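Valine-pyruvate aminotransferase (PDB 3G7Q) probably catalyses pyridoxal 5'-phosphate-dependent transfer of the amino group from L-valine to pyruvate, giving 3-methyl-2-oxobutanoate and L-alanine in alanine biosynthesis. Local coordinates at residues A[115-120]-A[265-270]; A[316-321]-A[340-345]. All blocks are in the same frame, centred on the assembly; numbering follows the deposited sequence.

The two contacts share no secondary-structure element and lie on opposite sides of the chain's centre, their own centres 37 Å apart and their nearest atoms about 16 Å apart. Interaction 1 joins helix to helix, the end of 107-118 against the start of 265-278, at the partly buried margin of the layer on the seven-stranded sheet. Interaction 2 is buried and joins helix to strand, 299-325 against 341-345 in the smaller mixed sheet. No hydrogen bond crosses either contact. In the first, a leucine fork and a phenylalanine edge meet small alanine and threonine side chains; in the second, one leucine methyl meets aliphatic carbons of a threonine and an isoleucine.

Interaction 1: A[115-120]-A[265-270]; sequences FNLFAG and DKTITA
Behind T267 and A270, the residues of helix 265-278 that meet L117 and F118, the carbonyl oxygen D265 O is gripped twice by T269. The hydroxyl T269 OG1 donates to D265 O at 2.8 Å, tilted 30° from the carbonyl plane, and the amide T269 N reaches the same oxygen from the opposite face. These bonds tie the first turn together, and N264 OD1, one residue before the helix, accepts from T267 N. Across the contact the meeting is largely apolar. L117 leaves its backbone heading for the other helix, with CG anti to the backbone N (chi1 -167°), and presents its forked end to A270. L117 CD1 stands 3.5 Å from A270 CB, a close-packed pair of methyls, while L117 CD2 lies 3.8 Å from A270 CB. The second branch also reaches the methyl of T267, with L117 CD2 4.2 Å from T267 CG2.

Both helices belong to the layer packed on the seven-stranded mixed sheet, the central sheet of the large domain in fold-type I pyridoxal-phosphate enzymes: F118 and T267 each touch I243 of strand 242-247, and F118 also rests on M183 of strand 181-187 and on P215. F118 meets T267 with its ring edge. The threonine oxygen lies near the ring plane in a van der Waals approach, with F118 CZ 4.0 Å from T267 OG1, and the two side chains cross at about a right angle. The hydrogen bond of T267 OG1 is made elsewhere, to a residue adjoining the segments. Over the outer part of one face of the F118 ring sits L117 CG, 4.0 Å from its plane.

Interaction 2: A[316-321]-A[340-345]; sequences QQTIAI and IFLWLW
L342 of strand 341-345 meets T318 and I319 on helix 299-325, joining the long helix to the smaller mixed sheet that contains 332-334, 341-345 and 387-391 and that probably belongs to the small domain of this fold-type I aminotransferase. The strand runs antiparallel to both its neighbours, 332-334 and 387-391. I340 leads into it and F341 begins it, with I340 CG1 lying 3.6 Å from the plane of the F341 ring. Next along, the L342 side chain sets off toward the helix. Its CG is anti to the carbonyl carbon (chi1 -70°) and the chain continues extended (chi2 173°), carrying CD1 onto the helix surface.

That one methyl makes both cross-contacts. L342 CD1 sits 3.6 Å from T318 CG2, the two side chains running alongside in opposite directions, and L342 CD1 is 4.1 Å from I319 CG1, which it passes at a slant. T318 CG2 is anti to its own backbone N and faces L342, while T318 OG1 hydrogen-bonds to R314 O one turn back in the helix. V315 and I322 of the helix and I333 of strand 332-334 also touch L342, and two residues on L344 meets the same I322. At the end of the strand, the indole nitrogen W345 NE1 is hydrogen-bonded to Q386 OE1.

Interaction 1: A[115-120]-A[265-270]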
ATOM      1  N   PHE A 115      -7.522   6.518  11.439  1.00 40.80           N
ATOM      2  CA  PHE A 115      -7.203   6.373  12.865  1.00 44.43           C
ATOM      3  C   PHE A 115      -6.098   7.342  13.259  1.00 45.35           C
ATOM      4  O   PHE A 115      -6.190   8.016  14.287  1.00 48.80           O
ATOM      5  CB  PHE A 115      -6.825   4.923  13.244  1.00 46.85           C
ATOM      6  CG  PHE A 115      -7.906   3.883  12.937  1.00 50.34           C
ATOM      7  CD1 PHE A 115      -9.265   4.209  12.915  1.00 54.98           C
ATOM      8  CD2 PHE A 115      -7.556   2.549  12.751  1.00 54.78           C
ATOM      9  CE1 PHE A 115     -10.239   3.234  12.651  1.00 55.86           C
ATOM     10  CE2 PHE A 115      -8.520   1.587  12.503  1.00 45.08           C
ATOM     11  CZ  PHE A 115      -9.866   1.932  12.455  1.00 52.32           C
ATOM     12  N   ASN A 116      -5.068   7.443  12.429  1.00 46.01           N
ATOM     13  CA  ASN A 116      -3.998   8.406  12.670  1.00 45.95           C
ATOM     14  C   ASN A 116      -4.436   9.854  12.605  1.00 44.47           C
ATOM     15  O   ASN A 116      -3.906  10.689  13.321  1.00 42.65           O
ATOM     16  CB  ASN A 116      -2.848   8.208  11.676  1.00 47.08           C
ATOM     17  CG  ASN A 116      -1.920   7.102  12.095  1.00 50.26           C
ATOM     18  OD1 ASN A 116      -1.110   7.284  13.007  1.00 57.63           O
ATOM     19  ND2 ASN A 116      -2.018   5.950  11.434  1.00 52.46           N
ATOM     20  N   LEU A 117      -5.392  10.156  11.737  1.00 42.05           N
ATOM     21  CA  LEU A 117      -5.840  11.533  11.556  1.00 39.74           C
ATOM     22  C   LEU A 117      -6.774  12.008  12.681  1.00 39.10           C
ATOM     23  O   LEU A 117      -6.700  13.159  13.095  1.00 36.86           O
ATOM     24  CB  LEU A 117      -6.538  11.646  10.196  1.00 40.37           C
ATOM     25  CG  LEU A 117      -6.850  13.009   9.605  1.00 45.63           C
ATOM     26  CD1 LEU A 117      -5.565  13.776   9.335  1.00 47.20           C
ATOM     27  CD2 LEU A 117      -7.657  12.853   8.316  1.00 42.98           C
ATOM     28  N   PHE A 118      -7.631  11.125  13.185  1.00 36.82           N
ATOM     29  CA  PHE A 118      -8.620  11.506  14.197  1.00 38.22           C
ATOM     30  C   PHE A 118      -8.463  10.903  15.605  1.00 38.74           C
ATOM     31  O   PHE A 118      -9.097  11.399  16.531  1.00 40.26           O
ATOM     32  CB  PHE A 118     -10.039  11.180  13.680  1.00 36.37           C
ATOM     33  CG  PHE A 118     -10.418  11.931  12.430  1.00 35.02           C
ATOM     34  CD1 PHE A 118     -10.840  13.243  12.499  1.00 36.21           C
ATOM     35  CD2 PHE A 118     -10.375  11.313  11.195  1.00 33.84           C
ATOM     36  CE1 PHE A 118     -11.188  13.946  11.358  1.00 36.48           C
ATOM     37  CE2 PHE A 118     -10.721  11.992  10.056  1.00 35.88           C
ATOM     38  CZ  PHE A 118     -11.131  13.317  10.136  1.00 36.62           C
ATOM     39  N   ALA A 119      -7.678   9.841  15.764  1.00 37.42           N
ATOM     40  CA  ALA A 119      -7.502   9.187  17.061  1.00 37.87           C
ATOM     41  C   ALA A 119      -6.039   9.304  17.502  1.00 40.35           C
ATOM     42  O   ALA A 119      -5.196   9.787  16.749  1.00 41.42           O
ATOM     43  CB  ALA A 119      -7.933   7.731  17.001  1.00 37.38           C
ATOM     44  N   GLY A 120      -5.742   8.870  18.722  1.00 43.03           N
ATOM     45  CA  GLY A 120      -4.373   8.950  19.256  1.00 45.77           C
ATOM     46  C   GLY A 120      -4.123  10.205  20.058  1.00 47.65           C
ATOM     47  O   GLY A 120      -5.064  10.932  20.368  1.00 47.42           O
ATOM     48  N   ASP A 265     -13.368  17.983   1.545  1.00 38.31           N
ATOM     49  CA  ASP A 265     -12.034  18.261   0.945  1.00 39.61           C
ATOM     50  C   ASP A 265     -10.866  18.448   1.924  1.00 37.88           C
ATOM     51  O   ASP A 265      -9.724  18.116   1.581  1.00 37.58           O
ATOM     52  CB  ASP A 265     -12.106  19.423  -0.054  1.00 40.52           C
ATOM     53  CG  ASP A 265     -12.735  20.653   0.520  1.00 50.62           C
ATOM     54  OD1 ASP A 265     -12.382  21.048   1.648  1.00 63.68           O
ATOM     55  OD2 ASP A 265     -13.581  21.240  -0.183  1.00 65.52           O
ATOM     56  N   LYS A 266     -11.152  18.952   3.126  1.00 39.35           N
ATOM     57  CA  LYS A 266     -10.118  19.117   4.150  1.00 40.95           C
ATOM     58  C   LYS A 266      -9.602  17.777   4.622  1.00 40.15           C
ATOM     59  O   LYS A 266      -8.401  17.596   4.829  1.00 37.35           O
ATOM     60  CB  LYS A 266     -10.640  19.936   5.337  1.00 43.36           C
ATOM     61  CG  LYS A 266     -10.912  21.387   4.987  1.00 48.34           C
ATOM     62  CD  LYS A 266     -11.220  22.232   6.222  1.00 51.90           C
ATOM     63  N   THR A 267     -10.509  16.822   4.786  1.00 36.43           N
ATOM     64  CA  THR A 267     -10.125  15.502   5.209  1.00 36.51           C
ATOM     65  C   THR A 267      -9.319  14.829   4.104  1.00 35.67           C
ATOM     66  O   THR A 267      -8.263  14.228   4.358  1.00 35.75           O
ATOM     67  CB  THR A 267     -11.393  14.678   5.604  1.00 34.31           C
ATOM     68  OG1 THR A 267     -11.991  15.289   6.757  1.00 37.60           O
ATOM     69  CG2 THR A 267     -11.058  13.248   5.920  1.00 35.79           C
ATOM     70  N   ILE A 268      -9.796  14.964   2.871  1.00 36.62           N
ATOM     71  CA  ILE A 268      -9.119  14.369   1.728  1.00 37.31           C
ATOM     72  C   ILE A 268      -7.700  14.928   1.579  1.00 40.68           C
ATOM     73  O   ILE A 268      -6.764  14.174   1.320  1.00 41.85           O
ATOM     74  CB  ILE A 268      -9.917  14.564   0.428  1.00 36.95           C
ATOM     75  CG1 ILE A 268     -11.242  13.763   0.508  1.00 33.79           C
ATOM     76  CG2 ILE A 268      -9.115  14.115  -0.799  1.00 32.09           C
ATOM     77  CD1 ILE A 268     -11.102  12.244   0.766  1.00 31.41           C
ATOM     78  N   THR A 269      -7.559  16.231   1.755  1.00 42.93           N
ATOM     79  CA  THR A 269      -6.246  16.867   1.702  1.00 45.68           C
ATOM     80  C   THR A 269      -5.301  16.269   2.758  1.00 47.84           C
ATOM     81  O   THR A 269      -4.164  15.931   2.444  1.00 50.96           O
ATOM     82  CB  THR A 269      -6.365  18.355   1.904  1.00 45.64           C
ATOM     83  OG1 THR A 269      -7.133  18.919   0.832  1.00 42.97           O
ATOM     84  CG2 THR A 269      -4.973  18.998   1.915  1.00 45.09           C
ATOM     85  N   ALA A 270      -5.781  16.116   3.991  1.00 49.21           N
ATOM     86  CA  ALA A 270      -4.980  15.536   5.071  1.00 50.33           C
ATOM     87  C   ALA A 270      -4.558  14.107   4.739  1.00 53.23           C
ATOM     88  O   ALA A 270      -3.418  13.701   5.003  1.00 53.69           O
ATOM     89  CB  ALA A 270      -5.755  15.578   6.387  1.00 49.73           C
TER

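Interaction 2: A[316-321]-A[340-345]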
ATOM      1  N   GLN A 316     -28.597 -18.281   1.049  1.00 28.65           N
ATOM      2  CA  GLN A 316     -29.797 -19.050   1.356  1.00 29.80           C
ATOM      3  C   GLN A 316     -29.511 -20.549   1.356  1.00 30.25           C
ATOM      4  O   GLN A 316     -29.998 -21.308   2.215  1.00 29.95           O
ATOM      5  CB  GLN A 316     -30.905 -18.704   0.357  1.00 32.21           C
ATOM      6  CG  GLN A 316     -31.475 -17.315   0.567  1.00 34.23           C
ATOM      7  CD  GLN A 316     -32.791 -17.132  -0.202  1.00 46.16           C
ATOM      8  OE1 GLN A 316     -32.858 -17.403  -1.398  1.00 55.83           O
ATOM      9  NE2 GLN A 316     -33.818 -16.682   0.489  1.00 50.84           N
ATOM     10  N   GLN A 317     -28.737 -20.993   0.380  0.50 29.62           N
ATOM     11  CA  GLN A 317     -28.364 -22.401   0.298  0.50 30.70           C
ATOM     12  C   GLN A 317     -27.547 -22.833   1.510  0.50 31.92           C
ATOM     13  O   GLN A 317     -27.779 -23.904   2.089  0.50 29.01           O
ATOM     14  CB  GLN A 317     -27.574 -22.637  -0.986  0.50 31.88           C
ATOM     15  CG  GLN A 317     -28.453 -22.617  -2.229  0.50 33.38           C
ATOM     16  CD  GLN A 317     -27.702 -22.484  -3.538  0.50 38.78           C
ATOM     17  OE1 GLN A 317     -28.315 -22.484  -4.619  0.50 40.03           O
ATOM     18  NE2 GLN A 317     -26.390 -22.325  -3.459  0.50 34.18           N
ATOM     19  N   THR A 318     -26.615 -21.986   1.924  1.00 30.44           N
ATOM     20  CA  THR A 318     -25.765 -22.304   3.080  1.00 30.40           C
ATOM     21  C   THR A 318     -26.560 -22.381   4.384  1.00 30.38           C
ATOM     22  O   THR A 318     -26.342 -23.283   5.222  1.00 30.21           O
ATOM     23  CB  THR A 318     -24.627 -21.270   3.184  1.00 31.15           C
ATOM     24  OG1 THR A 318     -23.866 -21.292   1.959  1.00 32.05           O
ATOM     25  CG2 THR A 318     -23.730 -21.559   4.401  1.00 29.84           C
ATOM     26  N   ILE A 319     -27.507 -21.468   4.576  1.00 29.43           N
ATOM     27  CA  ILE A 319     -28.350 -21.535   5.758  1.00 30.10           C
ATOM     28  C   ILE A 319     -29.136 -22.835   5.766  1.00 32.18           C
ATOM     29  O   ILE A 319     -29.299 -23.464   6.808  1.00 31.23           O
ATOM     30  CB  ILE A 319     -29.284 -20.313   5.855  1.00 30.14           C
ATOM     31  CG1 ILE A 319     -28.447 -19.075   6.203  1.00 32.70           C
ATOM     32  CG2 ILE A 319     -30.372 -20.535   6.934  1.00 33.13           C
ATOM     33  CD1 ILE A 319     -29.216 -17.740   6.178  1.00 34.51           C
ATOM     34  N   ALA A 320     -29.646 -23.228   4.609  1.00 29.76           N
ATOM     35  CA  ALA A 320     -30.422 -24.466   4.519  1.00 30.44           C
ATOM     36  C   ALA A 320     -29.551 -25.678   4.911  1.00 30.31           C
ATOM     37  O   ALA A 320     -30.048 -26.579   5.576  1.00 31.15           O
ATOM     38  CB  ALA A 320     -31.008 -24.657   3.131  1.00 31.03           C
ATOM     39  N   ILE A 321     -28.278 -25.671   4.504  1.00 29.89           N
ATOM     40  CA  ILE A 321     -27.330 -26.746   4.864  1.00 30.80           C
ATOM     41  C   ILE A 321     -27.172 -26.749   6.372  1.00 29.76           C
ATOM     42  O   ILE A 321     -27.333 -27.785   7.017  1.00 29.76           O
ATOM     43  CB  ILE A 321     -25.961 -26.593   4.163  1.00 31.23           C
ATOM     44  CG1 ILE A 321     -26.074 -26.812   2.649  1.00 34.68           C
ATOM     45  CG2 ILE A 321     -24.927 -27.597   4.729  1.00 30.30           C
ATOM     46  CD1 ILE A 321     -24.786 -26.422   1.865  1.00 34.55           C
ATOM     47  N   ILE A 340     -20.424 -11.380   2.955  1.00 30.23           N
ATOM     48  CA  ILE A 340     -20.117 -12.752   2.509  1.00 29.99           C
ATOM     49  C   ILE A 340     -19.908 -13.754   3.647  1.00 29.78           C
ATOM     50  O   ILE A 340     -19.335 -14.844   3.440  1.00 30.13           O
ATOM     51  CB  ILE A 340     -18.850 -12.724   1.576  1.00 29.61           C
ATOM     52  CG1 ILE A 340     -17.581 -12.245   2.316  1.00 30.60           C
ATOM     53  CG2 ILE A 340     -19.152 -11.874   0.293  1.00 30.99           C
ATOM     54  CD1 ILE A 340     -16.247 -12.372   1.489  1.00 32.42           C
ATOM     55  N   PHE A 341     -20.380 -13.371   4.831  1.00 29.86           N
ATOM     56  CA  PHE A 341     -20.200 -14.171   6.031  1.00 29.79           C
ATOM     57  C   PHE A 341     -21.508 -14.581   6.689  1.00 31.35           C
ATOM     58  O   PHE A 341     -22.529 -13.952   6.500  1.00 30.36           O
ATOM     59  CB  PHE A 341     -19.442 -13.356   7.087  1.00 30.53           C
ATOM     60  CG  PHE A 341     -18.165 -12.749   6.574  1.00 29.58           C
ATOM     61  CD1 PHE A 341     -17.018 -13.521   6.432  1.00 30.91           C
ATOM     62  CD2 PHE A 341     -18.134 -11.432   6.174  1.00 31.80           C
ATOM     63  CE1 PHE A 341     -15.849 -12.965   5.915  1.00 35.27           C
ATOM     64  CE2 PHE A 341     -16.945 -10.869   5.645  1.00 32.54           C
ATOM     65  CZ  PHE A 341     -15.832 -11.621   5.519  1.00 33.14           C
ATOM     66  N   LEU A 342     -21.423 -15.647   7.472  1.00 29.00           N
ATOM     67  CA  LEU A 342     -22.459 -15.990   8.414  1.00 29.11           C
ATOM     68  C   LEU A 342     -21.818 -15.926   9.814  1.00 29.55           C
ATOM     69  O   LEU A 342     -20.690 -16.402  10.051  1.00 29.94           O
ATOM     70  CB  LEU A 342     -23.093 -17.347   8.146  1.00 28.41           C
ATOM     71  CG  LEU A 342     -23.968 -17.435   6.903  1.00 30.25           C
ATOM     72  CD1 LEU A 342     -24.403 -18.912   6.674  1.00 29.57           C
ATOM     73  CD2 LEU A 342     -25.188 -16.508   7.002  1.00 31.36           C
ATOM     74  N   TRP A 343     -22.544 -15.298  10.716  1.00 29.01           N
ATOM     75  CA  TRP A 343     -22.131 -15.157  12.118  1.00 29.02           C
ATOM     76  C   TRP A 343     -23.018 -16.081  12.917  1.00 27.99           C
ATOM     77  O   TRP A 343     -24.265 -15.891  12.990  1.00 29.14           O
ATOM     78  CB  TRP A 343     -22.283 -13.716  12.538  1.00 29.62           C
ATOM     79  CG  TRP A 343     -21.945 -13.343  13.946  1.00 27.09           C
ATOM     80  CD1 TRP A 343     -22.805 -13.037  14.943  1.00 29.09           C
ATOM     81  CD2 TRP A 343     -20.626 -13.116  14.471  1.00 27.52           C
ATOM     82  NE1 TRP A 343     -22.120 -12.670  16.057  1.00 29.37           N
ATOM     83  CE2 TRP A 343     -20.781 -12.703  15.800  1.00 29.95           C
ATOM     84  CE3 TRP A 343     -19.336 -13.249  13.949  1.00 29.32           C
ATOM     85  CZ2 TRP A 343     -19.695 -12.403  16.628  1.00 29.17           C
ATOM     86  CZ3 TRP A 343     -18.251 -12.933  14.759  1.00 29.22           C
ATOM     87  CH2 TRP A 343     -18.443 -12.519  16.084  1.00 28.00           C
ATOM     88  N   LEU A 344     -22.361 -17.066  13.532  1.00 27.81           N
ATOM     89  CA  LEU A 344     -23.037 -18.127  14.262  1.00 29.45           C
ATOM     90  C   LEU A 344     -22.904 -17.914  15.755  1.00 28.55           C
ATOM     91  O   LEU A 344     -21.788 -17.780  16.259  1.00 29.25           O
ATOM     92  CB  LEU A 344     -22.438 -19.481  13.898  1.00 29.09           C
ATOM     93  CG  LEU A 344     -22.306 -19.763  12.377  1.00 33.82           C
ATOM     94  CD1 LEU A 344     -21.669 -21.147  12.125  1.00 30.39           C
ATOM     95  CD2 LEU A 344     -23.637 -19.578  11.642  1.00 30.44           C
ATOM     96  N   TRP A 345     -24.044 -17.897  16.444  1.00 29.14           N
ATOM     97  CA  TRP A 345     -24.113 -17.767  17.889  1.00 28.87           C
ATOM     98  C   TRP A 345     -24.634 -19.085  18.465  1.00 29.29           C
ATOM     99  O   TRP A 345     -25.806 -19.397  18.313  1.00 28.11           O
ATOM    100  CB  TRP A 345     -24.994 -16.589  18.281  1.00 29.23           C
ATOM    101  CG  TRP A 345     -25.273 -16.442  19.746  1.00 27.72           C
ATOM    102  CD1 TRP A 345     -24.495 -16.872  20.796  1.00 32.03           C
ATOM    103  CD2 TRP A 345     -26.371 -15.722  20.332  1.00 26.98           C
ATOM    104  NE1 TRP A 345     -25.091 -16.525  21.994  1.00 31.48           N
ATOM    105  CE2 TRP A 345     -26.237 -15.816  21.735  1.00 31.10           C
ATOM    106  CE3 TRP A 345     -27.458 -15.022  19.806  1.00 29.53           C
ATOM    107  CZ2 TRP A 345     -27.153 -15.240  22.614  1.00 30.56           C
ATOM    108  CZ3 TRP A 345     -28.392 -14.461  20.701  1.00 30.32           C
ATOM    109  CH2 TRP A 345     -28.228 -14.596  22.083  1.00 31.73           C
TER